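Local coordinates for transglutaminase-like domain-containing protein (PDB 4XZ7), which is a transglutaminase and virulence factor of Streptococcus suis with antiphagocytic properties, probably acting on protein glutamine side chains, at residues K61-L66 / I82-K87; V286-E291 / R352-I357. One frame throughout, in Å; residues are numbered along the deposited sequence.

Interaction 1 (K61-L66 / I82-K87); sequences KNNNFL and ILVMNK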
ATOM      1  N   LYS B  61       1.264  -0.910  25.138  1.00 31.59           N
ATOM      2  CA  LYS B  61       1.229   0.158  24.146  1.00 35.38           C
ATOM      3  C   LYS B  61      -0.095   0.191  23.408  1.00 35.25           C
ATOM      4  O   LYS B  61      -0.660   1.254  23.176  1.00 42.14           O
ATOM      5  CB  LYS B  61       2.376  -0.002  23.143  1.00 39.99           C
ATOM      6  CG  LYS B  61       3.747   0.238  23.747  1.00 43.66           C
ATOM      7  CD  LYS B  61       4.851   0.001  22.731  1.00 46.53           C
ATOM      8  CE  LYS B  61       6.211   0.324  23.331  1.00 42.59           C
ATOM      9  NZ  LYS B  61       7.294   0.215  22.318  1.00 45.46           N
ATOM     10  N   ASN B  62      -0.584  -0.986  23.043  1.00 37.47           N
ATOM     11  CA  ASN B  62      -1.804  -1.102  22.249  1.00 43.14           C
ATOM     12  C   ASN B  62      -3.000  -1.663  23.020  1.00 42.13           C
ATOM     13  O   ASN B  62      -4.117  -1.684  22.495  1.00 40.74           O
ATOM     14  CB  ASN B  62      -1.542  -1.979  21.023  1.00 44.73           C
ATOM     15  CG  ASN B  62      -0.540  -1.364  20.072  1.00 50.81           C
ATOM     16  OD1 ASN B  62      -0.358  -0.148  20.045  1.00 48.64           O
ATOM     17  ND2 ASN B  62       0.115  -2.203  19.281  1.00 54.52           N
ATOM     18  N   ASN B  63      -2.770  -2.113  24.257  1.00 38.53           N
ATOM     19  CA  ASN B  63      -3.824  -2.747  25.050  1.00 32.11           C
ATOM     20  C   ASN B  63      -3.959  -2.175  26.448  1.00 29.28           C
ATOM     21  O   ASN B  63      -2.970  -1.777  27.066  1.00 32.62           O
ATOM     22  CB  ASN B  63      -3.577  -4.262  25.186  1.00 28.56           C
ATOM     23  CG  ASN B  63      -3.380  -4.954  23.858  1.00 25.88           C
ATOM     24  OD1 ASN B  63      -4.344  -5.264  23.167  1.00 31.45           O
ATOM     25  ND2 ASN B  63      -2.123  -5.215  23.499  1.00 27.69           N
ATOM     26  N   ASN B  64      -5.180  -2.169  26.969  1.00 23.01           N
ATOM     27  CA  ASN B  64      -5.365  -1.979  28.396  1.00 25.96           C
ATOM     28  C   ASN B  64      -5.525  -3.319  29.101  1.00 23.40           C
ATOM     29  O   ASN B  64      -5.698  -4.343  28.460  1.00 24.13           O
ATOM     30  CB  ASN B  64      -6.558  -1.074  28.656  1.00 30.45           C
ATOM     31  CG  ASN B  64      -6.266   0.365  28.283  1.00 38.26           C
ATOM     32  OD1 ASN B  64      -5.246   0.913  28.693  1.00 34.90           O
ATOM     33  ND2 ASN B  64      -7.134   0.968  27.479  1.00 37.33           N
ATOM     34  N   PHE B  65      -5.463  -3.300  30.423  1.00 23.96           N
ATOM     35  CA  PHE B  65      -5.412  -4.512  31.211  1.00 23.54           C
ATOM     36  C   PHE B  65      -6.694  -4.570  32.006  1.00 32.84           C
ATOM     37  O   PHE B  65      -7.213  -3.528  32.397  1.00 27.41           O
ATOM     38  CB  PHE B  65      -4.182  -4.509  32.126  1.00 20.91           C
ATOM     39  CG  PHE B  65      -2.879  -4.525  31.376  1.00 22.88           C
ATOM     40  CD1 PHE B  65      -2.335  -3.351  30.877  1.00 26.01           C
ATOM     41  CD2 PHE B  65      -2.214  -5.727  31.143  1.00 20.74           C
ATOM     42  CE1 PHE B  65      -1.150  -3.365  30.162  1.00 27.62           C
ATOM     43  CE2 PHE B  65      -1.027  -5.749  30.425  1.00 22.19           C
ATOM     44  CZ  PHE B  65      -0.497  -4.568  29.935  1.00 25.54           C
ATOM     45  N   LEU B  66      -7.209  -5.772  32.239  1.00 23.58           N
ATOM     46  CA  LEU B  66      -8.440  -5.917  33.010  1.00 22.42           C
ATOM     47  C   LEU B  66      -8.172  -6.403  34.415  1.00 27.96           C
ATOM     48  O   LEU B  66      -7.361  -7.310  34.623  1.00 28.96           O
ATOM     49  CB  LEU B  66      -9.398  -6.894  32.322  1.00 19.63           C
ATOM     50  CG  LEU B  66      -9.865  -6.518  30.926  1.00 27.51           C
ATOM     51  CD1 LEU B  66     -11.038  -7.397  30.555  1.00 26.53           C
ATOM     52  CD2 LEU B  66     -10.266  -5.051  30.893  1.00 28.90           C
ATOM     53  N   ILE B  82      -3.232 -13.056  32.415  1.00 21.00           N
ATOM     54  CA  ILE B  82      -3.619 -11.656  32.390  1.00 20.79           C
ATOM     55  C   ILE B  82      -4.545 -11.413  31.208  1.00 22.25           C
ATOM     56  O   ILE B  82      -4.291 -11.910  30.120  1.00 19.31           O
ATOM     57  CB  ILE B  82      -2.381 -10.746  32.312  1.00 24.63           C
ATOM     58  CG1 ILE B  82      -1.569 -10.906  33.603  1.00 24.74           C
ATOM     59  CG2 ILE B  82      -2.807  -9.286  32.073  1.00 20.97           C
ATOM     60  CD1 ILE B  82      -0.184 -10.304  33.558  1.00 28.05           C
ATOM     61  N   LEU B  83      -5.639 -10.692  31.432  1.00 19.66           N
ATOM     62  CA  LEU B  83      -6.574 -10.366  30.361  1.00 18.86           C
ATOM     63  C   LEU B  83      -6.331  -8.960  29.859  1.00 18.69           C
ATOM     64  O   LEU B  83      -6.314  -8.023  30.651  1.00 19.17           O
ATOM     65  CB  LEU B  83      -8.021 -10.472  30.844  1.00 20.46           C
ATOM     66  CG  LEU B  83      -8.785 -11.799  30.857  1.00 28.83           C
ATOM     67  CD1 LEU B  83      -7.885 -12.971  31.071  1.00 22.61           C
ATOM     68  CD2 LEU B  83      -9.817 -11.729  31.971  1.00 34.56           C
ATOM     69  N   VAL B  84      -6.185  -8.800  28.549  1.00 19.36           N
ATOM     70  CA  VAL B  84      -6.053  -7.467  27.971  1.00 24.04           C
ATOM     71  C   VAL B  84      -7.040  -7.278  26.828  1.00 27.45           C
ATOM     72  O   VAL B  84      -7.631  -8.238  26.354  1.00 17.59           O
ATOM     73  CB  VAL B  84      -4.635  -7.225  27.433  1.00 21.13           C
ATOM     74  CG1 VAL B  84      -3.631  -7.405  28.523  1.00 18.74           C
ATOM     75  CG2 VAL B  84      -4.351  -8.202  26.271  1.00 20.97           C
ATOM     76  N   MET B  85      -7.200  -6.043  26.360  1.00 28.05           N
ATOM     77  CA  MET B  85      -8.023  -5.810  25.178  1.00 32.08           C
ATOM     78  C   MET B  85      -7.538  -4.562  24.459  1.00 34.66           C
ATOM     79  O   MET B  85      -6.924  -3.700  25.086  1.00 30.09           O
ATOM     80  CB  MET B  85      -9.500  -5.684  25.556  1.00 32.76           C
ATOM     81  CG  MET B  85      -9.855  -4.411  26.265  1.00 38.33           C
ATOM     82  SD  MET B  85     -11.605  -4.228  26.662  1.00 56.42           S
ATOM     83  CE  MET B  85     -11.532  -2.611  27.400  1.00 37.89           C
ATOM     84  N   ASN B  86      -7.790  -4.491  23.149  1.00 36.24           N
ATOM     85  CA  ASN B  86      -7.419  -3.326  22.341  1.00 30.46           C
ATOM     86  C   ASN B  86      -7.913  -2.040  22.969  1.00 24.60           C
ATOM     87  O   ASN B  86      -9.050  -1.970  23.448  1.00 24.82           O
ATOM     88  CB  ASN B  86      -7.962  -3.457  20.916  1.00 39.53           C
ATOM     89  CG  ASN B  86      -6.912  -3.955  19.935  1.00 49.87           C
ATOM     90  OD1 ASN B  86      -5.746  -3.559  20.007  1.00 54.03           O
ATOM     91  ND2 ASN B  86      -7.317  -4.839  19.019  1.00 51.03           N
ATOM     92  N   LYS B  87      -7.048  -1.026  22.994  1.00 28.92           N
ATOM     93  CA  LYS B  87      -7.361   0.241  23.653  1.00 33.03           C
ATOM     94  C   LYS B  87      -8.681   0.901  23.205  1.00 36.45           C
ATOM     95  O   LYS B  87      -9.343   1.564  24.008  1.00 41.27           O
ATOM     96  CB  LYS B  87      -6.195   1.228  23.466  1.00 34.45           C
ATOM     97  CG  LYS B  87      -4.958   0.927  24.340  1.00 37.31           C
ATOM     98  CD  LYS B  87      -3.899   2.043  24.231  1.00 44.03           C
ATOM     99  CE  LYS B  87      -2.788   1.916  25.280  1.00 46.12           C
ATOM    100  NZ  LYS B  87      -3.050   2.701  26.516  1.00 48.53           N
TER
HETATM  101  O   HOH W   1      -1.765   0.185  28.561  1.00 50.27           O
HETATM  102  O   HOH W   2      -6.206  -9.788  34.007  1.00 25.77           O
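Leu-66 N gives the shortest bond of this antiparallel pair, 2.9 Å to Leu-83 O. Next along, Asn-64 and Met-85 face each other as a hydrogen-bonded pair, each backbone N donating to the other's O. Just past the strand end, Lys-87 N donates to Asn-62 O. Water continues the ladder past the last direct bond: one molecule donates to Leu-66 O and accepts from Leu-83 N, both at 2.8 Å. A second donates to Asn-63 O and takes only a weak bond from Lys-87 NZ. The Lys-87 chain passes over the backbone of Lys-61 and Asn-62, CE lying 3.1 Å from Lys-61 O; a bend at its last torsion (chi4 -93°) turns NZ to 3.6 Å from Asn-64 OD1.

Phe-65 and Val-84 form a non-hydrogen-bonded pair whose side chains run side by side on one face. Val-84 CG1 comes obliquely to Phe-65 CD2, 3.4 Å away, while Ile-82 CG2 meets the same ring at its edge, in plane. Trp-19 and Phe-22 of helix 19-29 add aromatic contacts to Phe-65, the latter by stacking. On the other face Leu-66 lies against Leu-83, CB to CB 4.1 Å, and stretches CD2 loosely toward Met-85 CE, with Val-16 beside both Leu-66 and Met-85.

With strand 14-17 bonded to the outer side of 63-68 and strand 36-40 running parallel to 79-86, the pair forms the middle of a mixed sheet in the N-terminal part of the chain, with helix 19-29 packed on the Phe-65 face.

Interaction 2 (V286-E291 / R352-I357); sequences VGKNAE and RNYMII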
ATOM      1  N   VAL B 286      20.965   0.804 -17.221  1.00 24.57           N
ATOM      2  CA  VAL B 286      19.851   0.069 -17.787  1.00 23.93           C
ATOM      3  C   VAL B 286      19.902   0.093 -19.305  1.00 27.44           C
ATOM      4  O   VAL B 286      20.462   1.009 -19.910  1.00 30.71           O
ATOM      5  CB  VAL B 286      18.495   0.636 -17.338  1.00 28.41           C
ATOM      6  CG1 VAL B 286      18.352   0.536 -15.828  1.00 28.61           C
ATOM      7  CG2 VAL B 286      18.346   2.081 -17.811  1.00 33.83           C
ATOM      8  N   GLY B 287      19.281  -0.907 -19.916  1.00 24.05           N
ATOM      9  CA  GLY B 287      19.273  -1.041 -21.352  1.00 24.51           C
ATOM     10  C   GLY B 287      18.359  -2.190 -21.693  1.00 33.43           C
ATOM     11  O   GLY B 287      17.336  -2.407 -21.031  1.00 33.05           O
ATOM     12  N   LYS B 288      18.718  -2.945 -22.716  1.00 26.71           N
ATOM     13  CA  LYS B 288      17.896  -4.085 -23.080  1.00 32.04           C
ATOM     14  C   LYS B 288      18.699  -5.363 -23.266  1.00 30.25           C
ATOM     15  O   LYS B 288      19.859  -5.327 -23.696  1.00 32.18           O
ATOM     16  CB  LYS B 288      17.093  -3.783 -24.346  1.00 32.29           C
ATOM     17  CG  LYS B 288      16.002  -2.749 -24.093  1.00 36.63           C
ATOM     18  CD  LYS B 288      15.017  -2.643 -25.229  1.00 39.76           C
ATOM     19  CE  LYS B 288      13.916  -1.647 -24.874  1.00 39.79           C
ATOM     20  NZ  LYS B 288      12.811  -1.668 -25.868  1.00 46.91           N
ATOM     21  N   ASN B 289      18.052  -6.472 -22.904  1.00 30.98           N
ATOM     22  CA  ASN B 289      18.517  -7.832 -23.157  1.00 41.09           C
ATOM     23  C   ASN B 289      19.026  -8.035 -24.553  1.00 36.61           C
ATOM     24  O   ASN B 289      18.682  -7.276 -25.454  1.00 29.13           O
ATOM     25  CB  ASN B 289      17.379  -8.840 -22.950  1.00 40.75           C
ATOM     26  CG  ASN B 289      17.723  -9.888 -21.952  1.00 49.18           C
ATOM     27  OD1 ASN B 289      18.877  -9.997 -21.537  1.00 59.77           O
ATOM     28  ND2 ASN B 289      16.733 -10.675 -21.545  1.00 45.96           N
ATOM     29  N   ALA B 290      19.786  -9.111 -24.739  1.00 41.40           N
ATOM     30  CA  ALA B 290      20.102  -9.584 -26.074  1.00 46.12           C
ATOM     31  C   ALA B 290      18.839 -10.177 -26.712  1.00 47.64           C
ATOM     32  O   ALA B 290      18.821 -10.453 -27.909  1.00 51.58           O
ATOM     33  CB  ALA B 290      21.231 -10.604 -26.034  1.00 45.85           C
ATOM     34  N   GLU B 291      17.787 -10.351 -25.912  1.00 43.86           N
ATOM     35  CA  GLU B 291      16.464 -10.742 -26.419  1.00 41.43           C
ATOM     36  C   GLU B 291      15.481  -9.567 -26.488  1.00 39.34           C
ATOM     37  O   GLU B 291      14.279  -9.768 -26.617  1.00 43.77           O
ATOM     38  CB  GLU B 291      15.849 -11.843 -25.543  1.00 39.12           C
ATOM     39  CG  GLU B 291      16.742 -13.040 -25.301  1.00 49.76           C
ATOM     40  CD  GLU B 291      16.855 -13.964 -26.507  1.00 62.23           C
ATOM     41  OE1 GLU B 291      15.808 -14.315 -27.095  1.00 64.01           O
ATOM     42  OE2 GLU B 291      17.994 -14.347 -26.865  1.00 66.57           O
ATOM     43  N   ARG B 352      18.238  -4.211 -28.851  1.00 55.78           N
ATOM     44  CA  ARG B 352      18.632  -5.381 -28.084  1.00 48.29           C
ATOM     45  C   ARG B 352      20.120  -5.311 -27.797  1.00 35.32           C
ATOM     46  O   ARG B 352      20.877  -4.754 -28.583  1.00 36.34           O
ATOM     47  CB  ARG B 352      18.283  -6.673 -28.832  1.00 48.27           C
ATOM     48  CG  ARG B 352      18.658  -6.659 -30.307  1.00 59.77           C
ATOM     49  CD  ARG B 352      18.324  -7.986 -30.980  1.00 67.61           C
ATOM     50  NE  ARG B 352      19.081  -9.087 -30.391  1.00 73.28           N
ATOM     51  CZ  ARG B 352      20.262  -9.507 -30.835  1.00 75.12           C
ATOM     52  NH1 ARG B 352      20.826  -8.924 -31.885  1.00 75.90           N
ATOM     53  NH2 ARG B 352      20.878 -10.514 -30.228  1.00 78.15           N
ATOM     54  N   ASN B 353      20.518  -5.859 -26.654  1.00 34.62           N
ATOM     55  CA  ASN B 353      21.920  -5.945 -26.249  1.00 33.69           C
ATOM     56  C   ASN B 353      22.643  -4.602 -26.198  1.00 31.22           C
ATOM     57  O   ASN B 353      23.763  -4.473 -26.701  1.00 32.69           O
ATOM     58  CB  ASN B 353      22.685  -6.900 -27.170  1.00 37.40           C
ATOM     59  CG  ASN B 353      23.951  -7.438 -26.524  1.00 37.27           C
ATOM     60  OD1 ASN B 353      24.021  -7.594 -25.306  1.00 33.06           O
ATOM     61  ND2 ASN B 353      24.960  -7.699 -27.334  1.00 42.52           N
ATOM     62  N   TYR B 354      22.008  -3.611 -25.577  1.00 31.48           N
ATOM     63  CA  TYR B 354      22.698  -2.377 -25.222  1.00 32.03           C
ATOM     64  C   TYR B 354      22.475  -2.028 -23.757  1.00 29.76           C
ATOM     65  O   TYR B 354      21.471  -2.400 -23.163  1.00 30.58           O
ATOM     66  CB  TYR B 354      22.248  -1.203 -26.102  1.00 27.88           C
ATOM     67  CG  TYR B 354      20.805  -0.808 -25.908  1.00 27.15           C
ATOM     68  CD1 TYR B 354      20.442   0.168 -24.980  1.00 26.79           C
ATOM     69  CD2 TYR B 354      19.796  -1.422 -26.640  1.00 41.93           C
ATOM     70  CE1 TYR B 354      19.101   0.526 -24.793  1.00 26.16           C
ATOM     71  CE2 TYR B 354      18.462  -1.071 -26.463  1.00 40.18           C
ATOM     72  CZ  TYR B 354      18.125  -0.096 -25.542  1.00 41.03           C
ATOM     73  OH  TYR B 354      16.802   0.245 -25.372  1.00 42.26           O
ATOM     74  N   MET B 355      23.442  -1.315 -23.195  1.00 27.37           N
ATOM     75  CA  MET B 355      23.306  -0.627 -21.920  1.00 35.29           C
ATOM     76  C   MET B 355      23.508   0.859 -22.180  1.00 38.21           C
ATOM     77  O   MET B 355      24.418   1.242 -22.922  1.00 33.91           O
ATOM     78  CB  MET B 355      24.320  -1.144 -20.888  1.00 27.15           C
ATOM     79  CG  MET B 355      23.932  -2.507 -20.320  1.00 26.85           C
ATOM     80  SD  MET B 355      22.417  -2.354 -19.356  1.00 25.31           S
ATOM     81  CE  MET B 355      21.562  -3.887 -19.701  1.00 24.68           C
ATOM     82  N   ILE B 356      22.650   1.686 -21.593  1.00 33.51           N
ATOM     83  CA  ILE B 356      22.749   3.132 -21.747  1.00 35.85           C
ATOM     84  C   ILE B 356      23.739   3.708 -20.737  1.00 28.05           C
ATOM     85  O   ILE B 356      23.437   3.826 -19.558  1.00 36.53           O
ATOM     86  CB  ILE B 356      21.360   3.805 -21.586  1.00 32.54           C
ATOM     87  CG1 ILE B 356      20.397   3.245 -22.639  1.00 35.33           C
ATOM     88  CG2 ILE B 356      21.487   5.324 -21.690  1.00 31.45           C
ATOM     89  CD1 ILE B 356      18.979   3.801 -22.587  1.00 35.41           C
ATOM     90  N   ILE B 357      24.930   4.061 -21.202  1.00 31.73           N
ATOM     91  CA  ILE B 357      25.977   4.516 -20.294  1.00 35.01           C
ATOM     92  C   ILE B 357      26.152   6.031 -20.366  1.00 37.14           C
ATOM     93  O   ILE B 357      25.635   6.679 -21.273  1.00 47.60           O
ATOM     94  CB  ILE B 357      27.318   3.828 -20.599  1.00 36.77           C
ATOM     95  CG1 ILE B 357      27.987   4.462 -21.818  1.00 36.91           C
ATOM     96  CG2 ILE B 357      27.117   2.328 -20.849  1.00 30.95           C
ATOM     97  CD1 ILE B 357      29.430   4.016 -22.015  1.00 36.72           C
TER
HETATM   98  O   HOH W   3      21.269   3.662 -18.037  1.00 20.55           O
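Ala-290 O is held by two nitrogens of Arg-352, NE at 2.8 Å and NH2 at 3.1 Å, a side-on grip in which both donors serve one atom. The oxygen lies at the guanidinium edge, close to its plane; from the carbonyl's side, NH2 sits on a lone pair whereas NE stands above the carbonyl plane. A bend at chi3 (-62°) folds the arginine back to bring this edge to the loop. Beside it, Asn-353 N donates to Asn-289 O at 2.6 Å, also from above the carbonyl plane, and Asn-353 CB rests on the CA and CB of Ala-290.

Asn-353 and Tyr-354 together face Lys-288, a G1 beta bulge at the start of strand 354-357, and Asn-353 has the positive phi (57°) such a bulge calls for. Tyr-354 N makes only a weak bond to Lys-288 O, but Lys-288 N returns a firm one, 2.8 Å to Tyr-354 O. Further on, Ile-356 N donates to Val-286 O, and a water joins Val-286 N to Ile-356 O. Strands 282-288 and 354-357 are antiparallel neighbours in the five-stranded sheet of the transglutaminase-like part of the chain, flanked by 294-302 and 340-343.

Gly-287 leaves room for close backbone approach: its CA is 3.2 Å from Tyr-354 O. The tyrosine ring, swung over the partner strand by chi1 66°, has Lys-288 N above its centre. Lys-288 runs alongside it, CG 3.4 Å from Tyr-354 OH, before NZ forms a salt bridge with Glu-351. Met-355 folds the other way, laying SD 3.5 Å from Gly-287 N and touching His-295 and Thr-297 of strand 294-302.

How the interactions relate
Both contacts are antiparallel strand pairs with backbone ladders, yet they belong to different sheets at opposite sides of the chain's centre, about 57 Å apart between centres and about 40 Å between nearest atoms, and neither touches the partner subunit. Interaction 1 is mainly buried: only 15 residues separate its segments, about half of them strand, and apolar side chains pack on both faces. Interaction 2 is a surface contact with 60 residues between its segments, and it adds an arginine grip on a loop carbonyl and a bulge. Lysines border both, over a carbonyl in one and along a tyrosine in the other. Interaction 2 belongs to the transglutaminase-like part of the chain, interaction 1 to a sheet near the N-terminus.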